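Side-chain contacts in PDZ domain protein (Parabacteroides distasonis, PDB 4L8N), which is of unknown function but binds magnesium and joins PDZ domains at its two ends to a central DUF4136 domain: residues A104-E107 / D108-A111; N156-K159 / L160-I164; S358-Y361 / K362-I365. All blocks are in the same frame, centred on the assembly; numbering follows the deposited sequence.

Contact 1 of 3, residues A104-E107 / D108-A111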
# COMPACT_ATOMS: atom_id res chain seq x y z
N ALA A 104 5.99 47.85 0.52
CA ALA A 104 7.28 47.35 0.01
C ALA A 104 7.13 46.06 -0.80
O ALA A 104 6.41 45.14 -0.41
CB ALA A 104 8.26 47.13 1.15
N ILE A 105 7.80 46.04 -1.97
CA ILE A 105 7.91 44.89 -2.85
C ILE A 105 9.38 44.53 -2.78
O ILE A 105 10.23 45.36 -3.11
CB ILE A 105 7.36 45.10 -4.31
CG1 ILE A 105 5.86 45.46 -4.33
CG2 ILE A 105 7.64 43.88 -5.20
CD1 ILE A 105 4.84 44.40 -3.70
N THR A 106 9.67 43.34 -2.25
CA THR A 106 11.04 42.89 -2.06
C THR A 106 11.54 42.17 -3.30
O THR A 106 10.75 41.69 -4.13
CB THR A 106 11.14 41.98 -0.83
OG1 THR A 106 10.48 40.74 -1.09
CG2 THR A 106 10.61 42.61 0.42
N GLU A 107 12.87 42.05 -3.41
CA GLU A 107 13.53 41.33 -4.49
C GLU A 107 13.16 39.84 -4.43
O GLU A 107 13.09 39.21 -5.48
CB GLU A 107 15.05 41.53 -4.44
CG GLU A 107 15.47 42.95 -4.83
CD GLU A 107 16.94 43.24 -4.63
OE1 GLU A 107 17.54 42.73 -3.65
OE2 GLU A 107 17.50 43.97 -5.47
N ASP A 108 12.86 39.30 -3.24
CA ASP A 108 12.41 37.92 -3.08
C ASP A 108 11.04 37.74 -3.78
O ASP A 108 10.83 36.77 -4.52
CB ASP A 108 12.33 37.55 -1.58
CG ASP A 108 11.77 36.17 -1.30
OD1 ASP A 108 12.55 35.19 -1.38
OD2 ASP A 108 10.55 36.07 -0.99
N GLN A 109 10.13 38.72 -3.59
CA GLN A 109 8.81 38.69 -4.20
C GLN A 109 8.92 38.78 -5.73
O GLN A 109 8.34 37.95 -6.43
CB GLN A 109 7.92 39.82 -3.64
CG GLN A 109 7.54 39.64 -2.16
CD GLN A 109 6.85 40.87 -1.63
OE1 GLN A 109 7.47 41.91 -1.36
NE2 GLN A 109 5.54 40.80 -1.50
N LEU A 110 9.73 39.74 -6.24
CA LEU A 110 9.97 39.97 -7.66
C LEU A 110 10.65 38.78 -8.35
O LEU A 110 10.33 38.48 -9.50
CB LEU A 110 10.79 41.24 -7.87
CG LEU A 110 10.11 42.57 -7.53
CD1 LEU A 110 11.11 43.65 -7.24
CD2 LEU A 110 9.14 43.02 -8.64
N ALA A 111 11.54 38.06 -7.64
CA ALA A 111 12.20 36.87 -8.17
C ALA A 111 11.17 35.79 -8.48
O ALA A 111 11.30 35.09 -9.47
CB ALA A 111 13.24 36.36 -7.19

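Contact 2 of 3, residues N156-K159 / L160-I164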
# COMPACT_ATOMS: atom_id res chain seq x y z
N ASN A 156 26.23 -11.55 4.55
CA ASN A 156 25.89 -11.83 3.15
C ASN A 156 25.61 -10.54 2.37
O ASN A 156 25.81 -10.50 1.15
CB ASN A 156 24.67 -12.75 3.08
CG ASN A 156 24.88 -14.10 3.74
OD1 ASN A 156 25.63 -14.95 3.24
ND2 ASN A 156 24.22 -14.32 4.86
N ASN A 157 25.18 -9.47 3.09
CA ASN A 157 24.87 -8.15 2.53
C ASN A 157 25.60 -7.01 3.26
O ASN A 157 25.03 -5.92 3.39
CB ASN A 157 23.36 -7.92 2.63
CG ASN A 157 22.55 -8.74 1.68
OD1 ASN A 157 22.53 -8.51 0.46
ND2 ASN A 157 21.83 -9.71 2.22
N ARG A 158 26.87 -7.23 3.68
CA ARG A 158 27.67 -6.25 4.42
C ARG A 158 27.82 -4.92 3.67
O ARG A 158 27.56 -3.86 4.26
CB ARG A 158 29.06 -6.80 4.79
CG ARG A 158 30.03 -5.74 5.32
CD ARG A 158 31.17 -6.31 6.14
NE ARG A 158 30.73 -6.73 7.47
CZ ARG A 158 30.61 -5.91 8.51
NH1 ARG A 158 30.87 -4.61 8.38
NH2 ARG A 158 30.22 -6.37 9.69
N LYS A 159 28.22 -4.97 2.39
CA LYS A 159 28.44 -3.79 1.55
C LYS A 159 27.20 -2.87 1.54
O LYS A 159 27.34 -1.67 1.83
CB LYS A 159 28.83 -4.19 0.11
CG LYS A 159 30.18 -4.93 0.01
CD LYS A 159 30.56 -5.24 -1.43
CE LYS A 159 31.81 -6.08 -1.56
NZ LYS A 159 31.57 -7.52 -1.25
N LEU A 160 26.01 -3.43 1.24
CA LEU A 160 24.73 -2.72 1.17
C LEU A 160 24.29 -2.17 2.54
O LEU A 160 23.98 -0.98 2.63
CB LEU A 160 23.64 -3.65 0.58
CG LEU A 160 22.17 -3.23 0.70
CD1 LEU A 160 21.85 -1.97 -0.12
CD2 LEU A 160 21.27 -4.34 0.30
N GLU A 161 24.26 -3.02 3.58
CA GLU A 161 23.84 -2.65 4.94
C GLU A 161 24.68 -1.52 5.55
O GLU A 161 24.15 -0.73 6.33
CB GLU A 161 23.85 -3.87 5.86
CG GLU A 161 22.70 -4.82 5.56
CD GLU A 161 22.36 -5.85 6.62
OE1 GLU A 161 22.65 -5.62 7.81
OE2 GLU A 161 21.73 -6.87 6.25
N THR A 162 25.96 -1.43 5.17
CA THR A 162 26.87 -0.38 5.64
C THR A 162 26.46 0.95 5.01
O THR A 162 26.48 1.96 5.72
CB THR A 162 28.32 -0.77 5.35
OG1 THR A 162 28.59 -1.94 6.10
CG2 THR A 162 29.31 0.32 5.75
N VAL A 163 26.05 0.95 3.73
CA VAL A 163 25.62 2.16 3.01
C VAL A 163 24.35 2.69 3.65
O VAL A 163 24.30 3.86 4.03
CB VAL A 163 25.46 1.93 1.48
CG1 VAL A 163 24.83 3.14 0.79
CG2 VAL A 163 26.80 1.58 0.84
N ILE A 164 23.33 1.81 3.80
CA ILE A 164 22.05 2.11 4.43
C ILE A 164 22.27 2.75 5.83
O ILE A 164 21.82 3.87 6.06
CB ILE A 164 21.15 0.82 4.53
CG1 ILE A 164 20.81 0.25 3.13
CG2 ILE A 164 19.87 1.10 5.33
CD1 ILE A 164 20.11 -1.16 3.16

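Contact 3 of 3, residues S358-Y361 / K362-I365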
# COMPACT_ATOMS: atom_id res chain seq x y z
N SER A 358 3.75 44.19 -16.20
CA SER A 358 3.04 42.92 -16.27
C SER A 358 2.76 42.52 -17.73
O SER A 358 3.09 41.39 -18.10
CB SER A 358 1.74 43.00 -15.48
OG SER A 358 1.21 41.70 -15.27
N SER A 359 2.20 43.43 -18.55
CA SER A 359 1.89 43.20 -19.97
C SER A 359 3.15 42.92 -20.80
O SER A 359 3.17 41.96 -21.57
CB SER A 359 1.14 44.39 -20.55
OG SER A 359 -0.05 44.62 -19.82
N ALA A 360 4.19 43.77 -20.63
CA ALA A 360 5.49 43.67 -21.31
C ALA A 360 6.16 42.31 -21.06
O ALA A 360 6.75 41.74 -21.98
CB ALA A 360 6.39 44.81 -20.86
N TYR A 361 6.02 41.77 -19.83
CA TYR A 361 6.56 40.48 -19.40
C TYR A 361 5.80 39.32 -20.07
O TYR A 361 6.43 38.38 -20.56
CB TYR A 361 6.50 40.36 -17.86
CG TYR A 361 6.98 39.04 -17.30
CD1 TYR A 361 8.31 38.65 -17.43
CD2 TYR A 361 6.12 38.20 -16.61
CE1 TYR A 361 8.77 37.45 -16.89
CE2 TYR A 361 6.57 36.99 -16.06
CZ TYR A 361 7.89 36.62 -16.20
OH TYR A 361 8.34 35.43 -15.69
N LYS A 362 4.45 39.41 -20.09
CA LYS A 362 3.55 38.42 -20.72
C LYS A 362 3.85 38.33 -22.22
O LYS A 362 3.77 37.24 -22.79
CB LYS A 362 2.07 38.79 -20.49
CG LYS A 362 1.58 38.61 -19.05
CD LYS A 362 0.08 38.84 -18.95
CE LYS A 362 -0.33 39.37 -17.59
NZ LYS A 362 -0.25 40.86 -17.54
N ARG A 363 4.23 39.45 -22.84
CA ARG A 363 4.61 39.52 -24.25
C ARG A 363 5.91 38.76 -24.50
O ARG A 363 6.00 38.06 -25.51
CB ARG A 363 4.74 40.97 -24.71
CG ARG A 363 3.41 41.60 -25.10
CD ARG A 363 3.60 43.04 -25.49
NE ARG A 363 3.14 43.94 -24.44
CZ ARG A 363 3.78 45.05 -24.05
NH1 ARG A 363 4.93 45.39 -24.62
NH2 ARG A 363 3.28 45.80 -23.08
N PHE A 364 6.90 38.87 -23.57
CA PHE A 364 8.20 38.17 -23.61
C PHE A 364 8.02 36.65 -23.53
O PHE A 364 8.74 35.92 -24.21
CB PHE A 364 9.15 38.65 -22.47
CG PHE A 364 10.33 37.75 -22.17
CD1 PHE A 364 11.46 37.75 -22.98
CD2 PHE A 364 10.31 36.89 -21.08
CE1 PHE A 364 12.53 36.89 -22.73
CE2 PHE A 364 11.39 36.03 -20.82
CZ PHE A 364 12.49 36.05 -21.64
N ILE A 365 7.12 36.16 -22.67
CA ILE A 365 6.94 34.73 -22.50
C ILE A 365 6.34 34.14 -23.76
O ILE A 365 6.77 33.07 -24.19
CB ILE A 365 6.11 34.41 -21.24
CG1 ILE A 365 6.91 34.82 -19.99
CG2 ILE A 365 5.72 32.94 -21.18
CD1 ILE A 365 6.10 35.33 -18.98

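Contact 1 of 3, residues A104-E107 / D108-A111
Gln109 lays its side chain back over Thr106, crossing it at about a right angle, so that CG lies 3.3 Å from Thr106 OG1 and the amide oxygen ends beside the threonine backbone. There Gln109 OE1 accepts the N-H of Thr106 at 2.8 Å in a nearly straight bond (170°), with the donor tilted 21° from the plane of the amide. The hydroxyl of Thr106 gives a second, longer bond to the same oxygen, OG1 to OE1 3.2 Å, and accepts in turn from the backbone N of Gln109. With chi1 at 69°, OG1 stands between the N and the carbonyl carbon of Thr106, within range of both partners. These reciprocal bonds are a capping box: Thr106 is the N-cap of helix 107-113, which follows the short strand 104-105. Gln109 OE1 also receives Lys100 NZ, whose charge would probably polarise the amide. The Ile105 and Leu110 side chains cross at about a right angle, CG2 to CG 3.6 Å, and Leu110 N bonds to Thr106 O at 3.0 Å. Glu107 turns its carboxylate the other way, to Thr310, Tyr413 and the backbone N of Gly311.

Contact 2 of 3, residues N156-K159 / L160-I164
Leu160, Lys159 and Asn157 bury the most surface at the start of helix 158-175. Leu160 sets its CB 3.9 Å from the carbonyl oxygen of Asn157, and with CG anti to the backbone N (chi1 166°) its branches pass on toward Tyr192 of strand 186-196 and Leu274 of helix 274-285. Asn157 occupies the N-cap position, yet its side chain makes no capping bond; ND2 instead hydrogen-bonds to the carboxylate of Asp154. Its carbonyl opens the helical bonding, accepting Glu161 N at 3.0 Å. The CB and CG of Glu161 both lie 3.4 Å from that same Asn157 O, and its extended chain carries the carboxylate past Asn157 to Tyr192 OH and to the backbone N of Asp154. Lys159 contributes mainly its backbone: its carbonyl oxygen meets the methyl Val163 CG2 at 3.4 Å and takes only a weak bond from Val163 N.

One turn along, Thr162 turns OG1 back beside its own N (chi1 -63°) and bonds Arg158 O at 2.9 Å from 36° above the carbonyl plane, while Thr162 N reaches that oxygen at 3.0 Å from the opposite face. The Arg158 guanidinium forms a salt bridge with Glu155. This helix is the crossover of a beta-alpha-beta unit between strands 147-150 and 178-179, within the DUF4136 region. Chemically, the threonine hydroxyl is satisfied inside its own helix by a main-chain acceptor, whereas the carboxylates of Asp154, Glu155 and Glu161 gather near the N-terminal end, where the helix dipole would probably favour their negative charge.

Contact 3 of 3, residues S358-Y361 / K362-I365
Tyr361 leaves the helix with CG anti to its backbone N (chi1 178°), which brings one face of the ring under Ile365 CD1, one turn on. Its CB and CG run out past the backbone N of Lys362, the next residue. Farther out the ring is met by one methyl, Ile365 CD1, which sits over a face with its carbon 3.6 Å from the ring centroid and 20° off the normal. This contact is displaced toward the rim: CE2 is the ring atom nearest to Ile365 CD1, at 3.4 Å, followed by CZ, whereas CE1 on the other side lies farther away and comes only within 4.5 Å of Phe364 CD2. At the tip, the hydroxyl bonds to the backbone N of Met116.

The pairing is an i to i+4 CH-pi contact on helix 354-367, where Tyr114 and Tyr117 also pack; each meets the Tyr361 ring edge-to-face, and Tyr117 does the same with Phe364. Turned to other sides of the helix are two basic chains that reach back a turn. Lys362 extends toward the N terminus and bends at chi4, bringing NZ to Ser358 OG at 2.8 Å, while its backbone N bonds to Ser358 O. Arg363 also doubles back and lays one face of its guanidinium over Ala360 CA, 3.5 Å from the plane and close to its centre. NH1 of this arginine continues to a salt bridge with Asp406, and Ser359 CB touches Arg363 NH2 at 3.6 Å.

How the contacts relate
Following the chain from the N terminus, contact 1 caps helix 107-113 just after the edge strand 104-105, contact 2 shapes the first turn of helix 158-175, and contact 3 lies inside helix 354-367. Each joins adjoining residues, so none closes a long loop, and the three run in series without nesting or crossing. Contacts 1 and 3 lie on the same side of the chain's centre, with centres about 18 Å apart and nearest atoms about 7 Å apart; the chain just beyond contact 1 supplies Tyr114, Met116 and Tyr117 to contact 3. Contact 2 lies across the chain's centre, about 48 Å from contact 1 and about 54 Å from contact 3 between centres, among the strands and helices of the DUF4136 region.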